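Long-range contacts in flavin adenine dinucleotide synthase (Saccharomyces cerevisiae, PDB 2WSI), which catalyses the transfer of the adenylyl group of ATP to FMN, forming the coenzyme FAD and diphosphate: residues F58-G63 / L102-I107; S124-L129 / N210-G215; A160-I165 / M189-L194. All blocks are in the same frame, centred on the assembly; numbering follows the deposited sequence.

Contact 1. Residues F58-G63 / L102-I107. With FAD (flavin-adenine dinucleotide), chain C.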
loop_
_atom_site.group_PDB
_atom_site.type_symbol
_atom_site.label_atom_id
_atom_site.label_comp_id
_atom_site.label_asym_id
_atom_site.label_seq_id
_atom_site.Cartn_x
_atom_site.Cartn_y
_atom_site.Cartn_z
ATOM N N PHE A 58 9.222 5.417 5.410
ATOM C CA PHE A 58 7.974 4.962 4.794
ATOM C C PHE A 58 7.208 4.121 5.826
ATOM O O PHE A 58 7.732 3.100 6.317
ATOM C CB PHE A 58 8.316 4.114 3.554
ATOM C CG PHE A 58 7.137 3.842 2.675
ATOM C CD1 PHE A 58 6.947 4.574 1.524
ATOM C CD2 PHE A 58 6.210 2.869 3.019
ATOM C CE1 PHE A 58 5.826 4.357 0.711
ATOM C CE2 PHE A 58 5.079 2.644 2.227
ATOM C CZ PHE A 58 4.884 3.384 1.079
ATOM N N SER A 59 5.991 4.540 6.202
ATOM C CA SER A 59 5.196 3.700 7.112
ATOM C C SER A 59 4.471 2.619 6.323
ATOM O O SER A 59 3.623 2.887 5.471
ATOM C CB SER A 59 4.223 4.495 8.007
ATOM O OG SER A 59 3.292 5.246 7.243
ATOM N N TYR A 60 4.818 1.382 6.621
ATOM C CA TYR A 60 4.343 0.254 5.839
ATOM C C TYR A 60 3.732 -0.794 6.774
ATOM O O TYR A 60 4.363 -1.194 7.756
ATOM C CB TYR A 60 5.528 -0.354 5.105
ATOM C CG TYR A 60 5.188 -1.534 4.224
ATOM C CD1 TYR A 60 4.329 -1.384 3.135
ATOM C CD2 TYR A 60 5.747 -2.797 4.458
ATOM C CE1 TYR A 60 4.019 -2.450 2.312
ATOM C CE2 TYR A 60 5.446 -3.865 3.644
ATOM C CZ TYR A 60 4.572 -3.688 2.562
ATOM O OH TYR A 60 4.243 -4.707 1.704
ATOM N N ASN A 61 2.534 -1.270 6.448
ATOM C CA ASN A 61 1.870 -2.296 7.267
ATOM C C ASN A 61 1.375 -3.460 6.399
ATOM O O ASN A 61 0.614 -4.309 6.867
ATOM C CB ASN A 61 0.696 -1.711 8.063
ATOM C CG ASN A 61 -0.415 -1.169 7.155
ATOM O OD1 ASN A 61 -0.334 -1.247 5.928
ATOM N ND2 ASN A 61 -1.454 -0.610 7.765
ATOM N N GLY A 62 1.850 -3.520 5.153
ATOM C CA GLY A 62 1.537 -4.645 4.285
ATOM C C GLY A 62 0.130 -4.603 3.692
ATOM O O GLY A 62 -0.233 -5.478 2.898
ATOM N N GLY A 63 -0.663 -3.596 4.051
ATOM C CA GLY A 63 -2.014 -3.494 3.485
ATOM C C GLY A 63 -1.990 -3.054 2.013
ATOM O O GLY A 63 -0.948 -2.633 1.487
ATOM N N LEU A 102 15.646 0.733 1.976
ATOM C CA LEU A 102 14.723 1.865 2.098
ATOM C C LEU A 102 14.209 1.973 3.535
ATOM O O LEU A 102 13.617 1.035 4.050
ATOM C CB LEU A 102 13.519 1.644 1.170
ATOM C CG LEU A 102 12.675 2.896 0.927
ATOM C CD1 LEU A 102 13.457 3.885 0.068
ATOM C CD2 LEU A 102 11.356 2.539 0.231
ATOM N N PRO A 103 14.421 3.119 4.183
ATOM C CA PRO A 103 14.009 3.186 5.586
ATOM C C PRO A 103 12.495 3.091 5.746
ATOM O O PRO A 103 11.758 3.859 5.122
ATOM C CB PRO A 103 14.486 4.567 6.043
ATOM C CG PRO A 103 15.495 5.002 5.028
ATOM C CD PRO A 103 15.144 4.331 3.740
ATOM N N THR A 104 12.059 2.193 6.620
ATOM C CA THR A 104 10.662 1.806 6.674
ATOM C C THR A 104 10.305 1.568 8.126
ATOM O O THR A 104 11.154 1.144 8.910
ATOM C CB THR A 104 10.418 0.512 5.843
ATOM O OG1 THR A 104 10.812 0.734 4.478
ATOM C CG2 THR A 104 8.925 0.067 5.899
ATOM N N VAL A 105 9.056 1.855 8.493
ATOM C CA VAL A 105 8.623 1.660 9.867
ATOM C C VAL A 105 7.335 0.867 9.882
ATOM O O VAL A 105 6.414 1.213 9.151
ATOM C CB VAL A 105 8.404 3.004 10.608
ATOM C CG1 VAL A 105 7.676 3.992 9.728
ATOM C CG2 VAL A 105 7.608 2.785 11.907
ATOM N N PHE A 106 7.288 -0.190 10.704
ATOM C CA PHE A 106 6.106 -1.026 10.844
ATOM C C PHE A 106 5.767 -1.086 12.314
ATOM O O PHE A 106 6.598 -1.502 13.125
ATOM C CB PHE A 106 6.367 -2.451 10.344
ATOM C CG PHE A 106 5.221 -3.415 10.624
ATOM C CD1 PHE A 106 3.898 -3.028 10.421
ATOM C CD2 PHE A 106 5.476 -4.704 11.083
ATOM C CE1 PHE A 106 2.851 -3.903 10.661
ATOM C CE2 PHE A 106 4.419 -5.597 11.342
ATOM C CZ PHE A 106 3.114 -5.189 11.127
ATOM N N ILE A 107 4.555 -0.682 12.674
ATOM C CA ILE A 107 4.162 -0.811 14.070
ATOM C C ILE A 107 3.467 -2.149 14.238
ATOM O O ILE A 107 2.375 -2.365 13.706
ATOM C CB ILE A 107 3.299 0.357 14.553
ATOM C CG1 ILE A 107 3.991 1.699 14.258
ATOM C CG2 ILE A 107 3.020 0.211 16.064
ATOM C CD1 ILE A 107 5.428 1.819 14.860
HETATM P PA FAD C . -4.906 3.092 8.685
HETATM O O1A FAD C . -5.481 1.707 8.811
HETATM O O2A FAD C . -4.497 3.632 10.029
HETATM O O5B FAD C . -3.707 3.197 7.599
HETATM C C5B FAD C . -3.343 4.477 7.118
HETATM C C4B FAD C . -1.840 4.475 6.817
HETATM O O4B FAD C . -1.121 4.581 8.018
HETATM C C3B FAD C . -1.394 3.176 6.176
HETATM O O3B FAD C . -1.501 3.224 4.775
HETATM C C2B FAD C . 0.051 3.085 6.628
HETATM O O2B FAD C . 0.884 3.848 5.781
HETATM C C1B FAD C . 0.007 3.725 7.991
HETATM N N9A FAD C . -0.176 2.666 8.996
HETATM C C8A FAD C . -1.343 2.216 9.559
HETATM N N7A FAD C . -1.048 1.237 10.456
HETATM C C5A FAD C . 0.299 1.056 10.439
HETATM C C6A FAD C . 1.139 0.201 11.123
HETATM N N6A FAD C . 0.685 -0.685 12.030
HETATM N N1A FAD C . 2.480 0.293 10.893
HETATM C C2A FAD C . 3.012 1.197 9.997
HETATM N N3A FAD C . 2.168 2.020 9.289
HETATM C C4A FAD C . 0.842 1.959 9.542
HETATM N N1 FAD C . -4.094 11.432 13.053
HETATM C C2 FAD C . -4.324 12.710 13.493
HETATM O O2 FAD C . -5.452 13.047 13.853
HETATM N N3 FAD C . -3.296 13.618 13.537
HETATM C C4 FAD C . -2.024 13.259 13.148
HETATM O O4 FAD C . -1.149 14.130 13.204
HETATM C C4X FAD C . -1.782 11.957 12.700
HETATM N N5 FAD C . -0.515 11.548 12.292
HETATM C C5X FAD C . -0.298 10.260 11.844
HETATM C C6 FAD C . 0.968 9.840 11.434
HETATM C C7 FAD C . 1.164 8.521 11.014
HETATM C C7M FAD C . 2.516 8.035 10.579
HETATM C C8 FAD C . 0.090 7.641 10.990
HETATM C C8M FAD C . 0.277 6.230 10.517
HETATM C C9 FAD C . -1.165 8.065 11.387
HETATM C C9A FAD C . -1.364 9.360 11.824
HETATM N N10 FAD C . -2.624 9.749 12.231
HETATM C C10 FAD C . -2.835 11.050 12.644
HETATM C "C1'" FAD C . -3.766 8.771 12.166
HETATM C "C2'" FAD C . -4.443 8.824 10.779
HETATM O "O2'" FAD C . -4.796 10.126 10.376
HETATM C "C3'" FAD C . -5.680 7.935 10.688
HETATM O "O3'" FAD C . -6.720 8.509 11.441
HETATM C "C4'" FAD C . -5.382 6.538 11.197
HETATM O "O4'" FAD C . -4.184 6.057 10.623
HETATM C "C5'" FAD C . -6.512 5.579 10.822
HETATM O "O5'" FAD C . -6.906 5.827 9.486
HETATM P P FAD C . -7.257 4.612 8.488
HETATM O O1P FAD C . -7.956 3.516 9.257
HETATM O O2P FAD C . -8.007 5.129 7.281
HETATM O O3P FAD C . -5.892 4.047 7.885
#
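V105 N donates to F58 O over 2.8 Å, F58 N donates to P103 O, and Y60 N reaches V105 O with an N-H...O angle of 168°; these three bonds pair strands 56-59 and 102-106, two neighbouring inner strands of the sheet, in parallel. Where the strands end, their backbones turn to FAD. I107 N meets N1A of FAD at 2.9 Å, nearly straight at 170°, while FAD N6A donates back to I107 O, also at 2.9 Å. The ribose hydroxyl O2B donates a hydrogen bond to S59 O, and S59 OG is bonded to V162 O of the next strand.

Around this framework the packing is close. F58 and T104 share one face, where F58 packs on L69 and L70 of helix 64-87; the methyl CG2 of T104 touches Y60 CB at 3.5 Å. On the other face V105 CG1 leans against S59 CA at 3.6 Å. F106 has CG anti to the backbone N (chi1 173°), which carries CD1 forward until it lies 3.3 Å from Y60 O and 3.6 Å from FAD N1A. N61 places CB beside the adenine on its way into the loop before helix 64-87.

Because the main chain offers an N-H to N1A and a carbonyl to N6A, the pattern matches adenine; guanine, with donor and acceptor exchanged on that edge, would probably be rejected.

Contact 2. Residues S124-L129 / N210-G215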
loop_
_atom_site.group_PDB
_atom_site.type_symbol
_atom_site.label_atom_id
_atom_site.label_comp_id
_atom_site.label_asym_id
_atom_site.label_seq_id
_atom_site.Cartn_x
_atom_site.Cartn_y
_atom_site.Cartn_z
ATOM N N SER A 124 9.261 -6.962 2.778
ATOM C CA SER A 124 10.439 -6.179 3.177
ATOM C C SER A 124 11.679 -6.721 2.466
ATOM O O SER A 124 12.574 -5.974 2.093
ATOM C CB SER A 124 10.651 -6.247 4.688
ATOM O OG SER A 124 9.733 -5.387 5.348
ATOM N N GLU A 125 11.746 -8.039 2.298
ATOM C CA GLU A 125 12.881 -8.626 1.602
ATOM C C GLU A 125 12.768 -8.431 0.079
ATOM O O GLU A 125 13.771 -8.152 -0.587
ATOM C CB GLU A 125 13.051 -10.102 1.973
ATOM C CG GLU A 125 13.413 -10.281 3.462
ATOM C CD GLU A 125 14.922 -10.310 3.731
ATOM O OE1 GLU A 125 15.694 -9.853 2.854
ATOM O OE2 GLU A 125 15.328 -10.803 4.820
ATOM N N ARG A 126 11.564 -8.561 -0.474
ATOM C CA ARG A 126 11.374 -8.301 -1.896
ATOM C C ARG A 126 11.741 -6.850 -2.278
ATOM O O ARG A 126 12.355 -6.603 -3.309
ATOM C CB ARG A 126 9.916 -8.554 -2.286
ATOM C CG ARG A 126 9.674 -8.657 -3.784
ATOM C CD ARG A 126 8.180 -8.963 -4.095
ATOM N NE ARG A 126 7.910 -8.883 -5.530
ATOM C CZ ARG A 126 8.453 -9.677 -6.455
ATOM N NH1 ARG A 126 9.309 -10.630 -6.101
ATOM N NH2 ARG A 126 8.145 -9.512 -7.747
ATOM N N TYR A 127 11.322 -5.877 -1.482
ATOM C CA TYR A 127 11.497 -4.470 -1.904
ATOM C C TYR A 127 12.722 -3.842 -1.232
ATOM O O TYR A 127 12.943 -2.651 -1.351
ATOM C CB TYR A 127 10.263 -3.649 -1.581
ATOM C CG TYR A 127 9.011 -4.185 -2.204
ATOM C CD1 TYR A 127 8.955 -4.463 -3.559
ATOM C CD2 TYR A 127 7.882 -4.433 -1.431
ATOM C CE1 TYR A 127 7.800 -4.968 -4.141
ATOM C CE2 TYR A 127 6.713 -4.924 -2.007
ATOM C CZ TYR A 127 6.685 -5.186 -3.358
ATOM O OH TYR A 127 5.541 -5.679 -3.929
ATOM N N CYS A 128 13.490 -4.654 -0.508
ATOM C CA CYS A 128 14.739 -4.193 0.095
ATOM C C CYS A 128 14.480 -3.020 1.043
ATOM O O CYS A 128 15.099 -1.939 0.941
ATOM C CB CYS A 128 15.750 -3.772 -1.000
ATOM S SG CYS A 128 17.465 -3.798 -0.436
ATOM N N LEU A 129 13.564 -3.262 1.968
ATOM C CA LEU A 129 13.227 -2.306 3.007
ATOM C C LEU A 129 14.093 -2.535 4.225
ATOM O O LEU A 129 14.322 -3.661 4.621
ATOM C CB LEU A 129 11.776 -2.506 3.438
ATOM C CG LEU A 129 10.795 -2.525 2.265
ATOM C CD1 LEU A 129 9.345 -2.659 2.799
ATOM C CD2 LEU A 129 10.981 -1.263 1.420
ATOM N N ASN A 210 0.692 -7.506 -10.694
ATOM C CA ASN A 210 0.993 -8.920 -10.454
ATOM C C ASN A 210 1.875 -9.138 -9.243
ATOM O O ASN A 210 2.343 -10.251 -9.024
ATOM C CB ASN A 210 1.656 -9.595 -11.669
ATOM C CG ASN A 210 1.432 -11.111 -11.680
ATOM O OD1 ASN A 210 0.396 -11.601 -11.222
ATOM N ND2 ASN A 210 2.416 -11.856 -12.173
ATOM N N GLU A 211 2.091 -8.095 -8.450
ATOM C CA GLU A 211 2.864 -8.235 -7.197
ATOM C C GLU A 211 2.080 -9.063 -6.171
ATOM O O GLU A 211 0.854 -9.120 -6.220
ATOM C CB GLU A 211 3.198 -6.848 -6.629
ATOM C CG GLU A 211 4.284 -6.131 -7.436
ATOM C CD GLU A 211 5.636 -6.832 -7.253
ATOM O OE1 GLU A 211 6.200 -6.760 -6.139
ATOM O OE2 GLU A 211 6.109 -7.483 -8.202
ATOM N N PRO A 212 2.787 -9.716 -5.243
ATOM C CA PRO A 212 2.063 -10.528 -4.265
ATOM C C PRO A 212 1.290 -9.613 -3.325
ATOM O O PRO A 212 1.786 -8.574 -2.959
ATOM C CB PRO A 212 3.184 -11.249 -3.504
ATOM C CG PRO A 212 4.421 -10.380 -3.689
ATOM C CD PRO A 212 4.240 -9.628 -4.963
ATOM N N ILE A 213 0.095 -9.996 -2.939
ATOM C CA ILE A 213 -0.710 -9.157 -2.060
ATOM C C ILE A 213 -1.147 -9.975 -0.844
ATOM O O ILE A 213 -1.226 -11.201 -0.900
ATOM C CB ILE A 213 -1.952 -8.594 -2.776
ATOM C CG1 ILE A 213 -2.968 -9.695 -3.049
ATOM C CG2 ILE A 213 -1.565 -7.917 -4.078
ATOM C CD1 ILE A 213 -4.300 -9.145 -3.558
ATOM N N CYS A 214 -1.421 -9.289 0.251
ATOM C CA CYS A 214 -1.688 -9.979 1.491
ATOM C C CYS A 214 -2.794 -11.008 1.270
ATOM O O CYS A 214 -3.847 -10.684 0.734
ATOM C CB CYS A 214 -2.104 -8.990 2.584
ATOM S SG CYS A 214 -2.294 -9.868 4.177
ATOM N N GLY A 215 -2.569 -12.241 1.706
ATOM C CA GLY A 215 -3.526 -13.306 1.438
ATOM C C GLY A 215 -4.879 -13.063 2.102
ATOM O O GLY A 215 -5.872 -13.614 1.656
#
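R126 and E211 meet through oppositely shaped chains. The arginine sets CG anti to its main-chain nitrogen (chi1 -165°) and runs extended from CG to NE, so that it spans the gap from the end of helix 114-126; the glutamate chain folds at its second torsion, about CB-CG (chi2 -69°), which turns the carboxylate back to the approaching guanidinium. The grip is side-on and two-pronged: R126 NE donates to E211 OE1 at 2.8 Å and R126 NH2 to E211 OE2 at 2.9 Å. Both carboxylate oxygens lie almost in the guanidinium plane and are met on their syn sides, with the two planar groups 23° apart.

Y127, the next residue, points head-on at E211, the two side chains running toward each other, with the carboxylate oxygen at the ring's edge. Its OH makes a short bond of 2.5 Å to E211 OE1, using the anti lone pair, so one oxygen takes two donors. The arginine charge and the phenol hydrogen bond together would probably favour the ionised carboxylate; Q67 NE2 is hydrogen-bonded to the same phenol oxygen.

Helix 114-126 is the connecting helix of a beta-alpha-beta crossover between the parallel strands 102-106 and 129-133, and the salt bridge ties its last turn to the loop between helices 199-209 and 215-218. Helix 64-87 backs the contact, with L70, L71 and L74 against the Y127 ring and L71 also against E211. An alanine in place of E211 would remove both carboxylate oxygens, and the R126 guanidinium is likely to be left without its countercharge and the Y127 hydroxyl without its acceptor here.

The apolar share is small: the ring of P212 lies across the arginine stem, with P212 CG 4.0 Å from R126 CD and P212 CD 3.8 Å from R126 NE. M9 of helix 3-18 touches both R126 and E211.

Contact 3. Residues A160-I165 / M189-L194. With FAD (flavin-adenine dinucleotide), chain C.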
loop_
_atom_site.group_PDB
_atom_site.type_symbol
_atom_site.label_atom_id
_atom_site.label_comp_id
_atom_site.label_asym_id
_atom_site.label_seq_id
_atom_site.Cartn_x
_atom_site.Cartn_y
_atom_site.Cartn_z
ATOM N N ALA A 160 10.108 13.388 8.026
ATOM C CA ALA A 160 8.821 13.164 7.328
ATOM C C ALA A 160 8.550 11.658 7.243
ATOM O O ALA A 160 9.489 10.863 7.243
ATOM C CB ALA A 160 8.874 13.753 5.926
ATOM N N ILE A 161 7.275 11.286 7.228
ATOM C CA ILE A 161 6.861 9.909 7.129
ATOM C C ILE A 161 5.795 9.759 6.045
ATOM O O ILE A 161 4.835 10.511 6.026
ATOM C CB ILE A 161 6.312 9.434 8.462
ATOM C CG1 ILE A 161 7.386 9.726 9.521
ATOM C CG2 ILE A 161 5.944 7.939 8.386
ATOM C CD1 ILE A 161 7.400 8.813 10.699
ATOM N N VAL A 162 5.996 8.795 5.152
ATOM C CA VAL A 162 5.064 8.528 4.077
ATOM C C VAL A 162 3.957 7.630 4.631
ATOM O O VAL A 162 4.239 6.629 5.263
ATOM C CB VAL A 162 5.756 7.789 2.901
ATOM C CG1 VAL A 162 4.772 7.620 1.740
ATOM C CG2 VAL A 162 7.043 8.526 2.434
ATOM N N ILE A 163 2.704 7.959 4.322
ATOM C CA ILE A 163 1.527 7.329 4.932
ATOM C C ILE A 163 0.538 7.035 3.806
ATOM O O ILE A 163 0.200 7.951 3.057
ATOM C CB ILE A 163 0.833 8.323 5.869
ATOM C CG1 ILE A 163 1.823 8.781 6.952
ATOM C CG2 ILE A 163 -0.443 7.728 6.453
ATOM C CD1 ILE A 163 1.301 9.961 7.808
ATOM N N GLY A 164 0.081 5.786 3.693
ATOM C CA GLY A 164 -0.772 5.388 2.578
ATOM C C GLY A 164 -2.261 5.651 2.833
ATOM O O GLY A 164 -3.122 4.922 2.348
ATOM N N ILE A 165 -2.553 6.703 3.577
ATOM C CA ILE A 165 -3.925 7.029 3.948
ATOM C C ILE A 165 -4.709 7.504 2.719
ATOM O O ILE A 165 -4.169 8.123 1.837
ATOM C CB ILE A 165 -3.927 8.115 5.040
ATOM C CG1 ILE A 165 -5.332 8.343 5.621
ATOM C CG2 ILE A 165 -3.326 9.392 4.498
ATOM C CD1 ILE A 165 -5.296 9.043 7.011
ATOM N N MET A 189 6.578 15.733 9.333
ATOM C CA MET A 189 5.699 16.065 8.221
ATOM C C MET A 189 5.030 14.799 7.737
ATOM O O MET A 189 5.703 13.805 7.459
ATOM C CB MET A 189 6.482 16.704 7.058
ATOM C CG MET A 189 5.558 17.345 6.012
ATOM S SD MET A 189 4.769 18.891 6.626
ATOM C CE MET A 189 6.095 20.034 6.198
ATOM N N ARG A 190 3.704 14.846 7.618
ATOM C CA ARG A 190 2.965 13.751 6.999
ATOM C C ARG A 190 3.005 13.914 5.477
ATOM O O ARG A 190 2.700 14.992 4.941
ATOM C CB ARG A 190 1.511 13.736 7.488
ATOM C CG ARG A 190 1.378 13.539 8.975
ATOM C CD ARG A 190 -0.113 13.447 9.385
ATOM N NE ARG A 190 -0.685 14.775 9.580
ATOM C CZ ARG A 190 -1.954 15.007 9.902
ATOM N NH1 ARG A 190 -2.790 13.990 10.070
ATOM N NH2 ARG A 190 -2.382 16.256 10.077
ATOM N N LEU A 191 3.397 12.836 4.805
ATOM C CA LEU A 191 3.448 12.778 3.355
ATOM C C LEU A 191 2.369 11.772 2.938
ATOM O O LEU A 191 2.497 10.574 3.206
ATOM C CB LEU A 191 4.829 12.286 2.877
ATOM C CG LEU A 191 6.027 13.099 3.377
ATOM C CD1 LEU A 191 7.343 12.519 2.798
ATOM C CD2 LEU A 191 5.867 14.609 3.010
ATOM N N GLN A 192 1.336 12.265 2.266
ATOM C CA GLN A 192 0.092 11.516 2.054
ATOM C C GLN A 192 -0.297 11.636 0.572
ATOM O O GLN A 192 -1.323 12.233 0.226
ATOM C CB GLN A 192 -1.006 12.117 2.971
ATOM C CG GLN A 192 -0.670 11.921 4.448
ATOM C CD GLN A 192 -1.601 12.635 5.420
ATOM O OE1 GLN A 192 -2.002 13.795 5.218
ATOM N NE2 GLN A 192 -1.883 11.977 6.512
ATOM N N PRO A 193 0.540 11.082 -0.318
ATOM C CA PRO A 193 0.325 11.285 -1.753
ATOM C C PRO A 193 -0.699 10.335 -2.379
ATOM O O PRO A 193 -0.929 10.457 -3.577
ATOM C CB PRO A 193 1.709 11.022 -2.369
ATOM C CG PRO A 193 2.558 10.377 -1.248
ATOM C CD PRO A 193 1.707 10.230 -0.034
ATOM N N LEU A 194 -1.278 9.420 -1.603
ATOM C CA LEU A 194 -2.316 8.512 -2.099
ATOM C C LEU A 194 -3.725 9.033 -1.814
ATOM O O LEU A 194 -4.718 8.332 -2.024
ATOM C CB LEU A 194 -2.153 7.119 -1.444
ATOM C CG LEU A 194 -2.551 5.947 -2.346
ATOM C CD1 LEU A 194 -1.595 5.815 -3.494
ATOM C CD2 LEU A 194 -2.624 4.613 -1.576
HETATM P PA FAD C . -4.906 3.092 8.685
HETATM O O1A FAD C . -5.481 1.707 8.811
HETATM O O2A FAD C . -4.497 3.632 10.029
HETATM O O5B FAD C . -3.707 3.197 7.599
HETATM C C5B FAD C . -3.343 4.477 7.118
HETATM C C4B FAD C . -1.840 4.475 6.817
HETATM O O4B FAD C . -1.121 4.581 8.018
HETATM C C3B FAD C . -1.394 3.176 6.176
HETATM O O3B FAD C . -1.501 3.224 4.775
HETATM C C2B FAD C . 0.051 3.085 6.628
HETATM O O2B FAD C . 0.884 3.848 5.781
HETATM C C1B FAD C . 0.007 3.725 7.991
HETATM N N9A FAD C . -0.176 2.666 8.996
HETATM C C8A FAD C . -1.343 2.216 9.559
HETATM N N7A FAD C . -1.048 1.237 10.456
HETATM C C5A FAD C . 0.299 1.056 10.439
HETATM C C6A FAD C . 1.139 0.201 11.123
HETATM N N6A FAD C . 0.685 -0.685 12.030
HETATM N N1A FAD C . 2.480 0.293 10.893
HETATM C C2A FAD C . 3.012 1.197 9.997
HETATM N N3A FAD C . 2.168 2.020 9.289
HETATM C C4A FAD C . 0.842 1.959 9.542
HETATM N N1 FAD C . -4.094 11.432 13.053
HETATM C C2 FAD C . -4.324 12.710 13.493
HETATM O O2 FAD C . -5.452 13.047 13.853
HETATM N N3 FAD C . -3.296 13.618 13.537
HETATM C C4 FAD C . -2.024 13.259 13.148
HETATM O O4 FAD C . -1.149 14.130 13.204
HETATM C C4X FAD C . -1.782 11.957 12.700
HETATM N N5 FAD C . -0.515 11.548 12.292
HETATM C C5X FAD C . -0.298 10.260 11.844
HETATM C C6 FAD C . 0.968 9.840 11.434
HETATM C C7 FAD C . 1.164 8.521 11.014
HETATM C C7M FAD C . 2.516 8.035 10.579
HETATM C C8 FAD C . 0.090 7.641 10.990
HETATM C C8M FAD C . 0.277 6.230 10.517
HETATM C C9 FAD C . -1.165 8.065 11.387
HETATM C C9A FAD C . -1.364 9.360 11.824
HETATM N N10 FAD C . -2.624 9.749 12.231
HETATM C C10 FAD C . -2.835 11.050 12.644
HETATM C "C1'" FAD C . -3.766 8.771 12.166
HETATM C "C2'" FAD C . -4.443 8.824 10.779
HETATM O "O2'" FAD C . -4.796 10.126 10.376
HETATM C "C3'" FAD C . -5.680 7.935 10.688
HETATM O "O3'" FAD C . -6.720 8.509 11.441
HETATM C "C4'" FAD C . -5.382 6.538 11.197
HETATM O "O4'" FAD C . -4.184 6.057 10.623
HETATM C "C5'" FAD C . -6.512 5.579 10.822
HETATM O "O5'" FAD C . -6.906 5.827 9.486
HETATM P P FAD C . -7.257 4.612 8.488
HETATM O O1P FAD C . -7.956 3.516 9.257
HETATM O O2P FAD C . -8.007 5.129 7.281
HETATM O O3P FAD C . -5.892 4.047 7.885
HETATM O O HOH W 1 -1.604 9.026 1.327
#
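I161 and L191 sit at the middle of a parallel pairing between strands 160-162 and 189-191, part of the alpha/beta sheet of the PAPS reductase-like domain. Here the fit is tight. I161 N donates to M189 O, L191 N to I161 O, and I163 N to L191 O at 2.9 Å. On the face covered by helix 64-87, L191 CD1 lies 3.7 Å from A160 CB and also packs on V162 CG2.

The opposite face belongs to the flavin. R190 bends at its third torsion (chi3 -85°), which lays the guanidinium beneath the isoalloxazine carbonyl, FAD O4 standing 3.4 Å above its plane; R180 O takes a bond from R190 NH2 and steadies the group. I163 divides its branches: CG1 beside the main-chain nitrogen (chi1 -58°) carries CD1 to 3.5 Å from FAD C7, while CG2 reaches 3.6 Å from FAD C4B of the ribose.

Past I163 the chains part and direct backbone bonding gives way. I165 CG2 still rests on Q192 CG, the two side chains lying side by side, but G164 turns its N-H to FAD O2B, nearly straight at 177°. A CB at this glycine would probably clash with FAD O3B. The looser end, though buried, is bridged by a water that donates to I163 O at 2.7 Å and I165 O at 2.8 Å and accepts from L194 N at 3.0 Å.

How the contacts relate
Contacts 1 and 3 are buried strand pairings in one sheet, joined where strands 56-59 and 160-162 run side by side; F58 packs on V162 across that seam. Both contribute to the FAD pocket, contact 1 at the adenine and contact 3 mainly at the flavin, and both touch the ribose hydroxyl O2B. Contact 2 is only partly buried and lies away from the ligand, trading backbone ladders for a charged side-chain bridge between loop and helix end. It nevertheless abuts contact 1, with L129 packing against L102 and Y60, whereas its nearest atoms stay about 11 Å from contact 3, on opposite sides of the chain's centre.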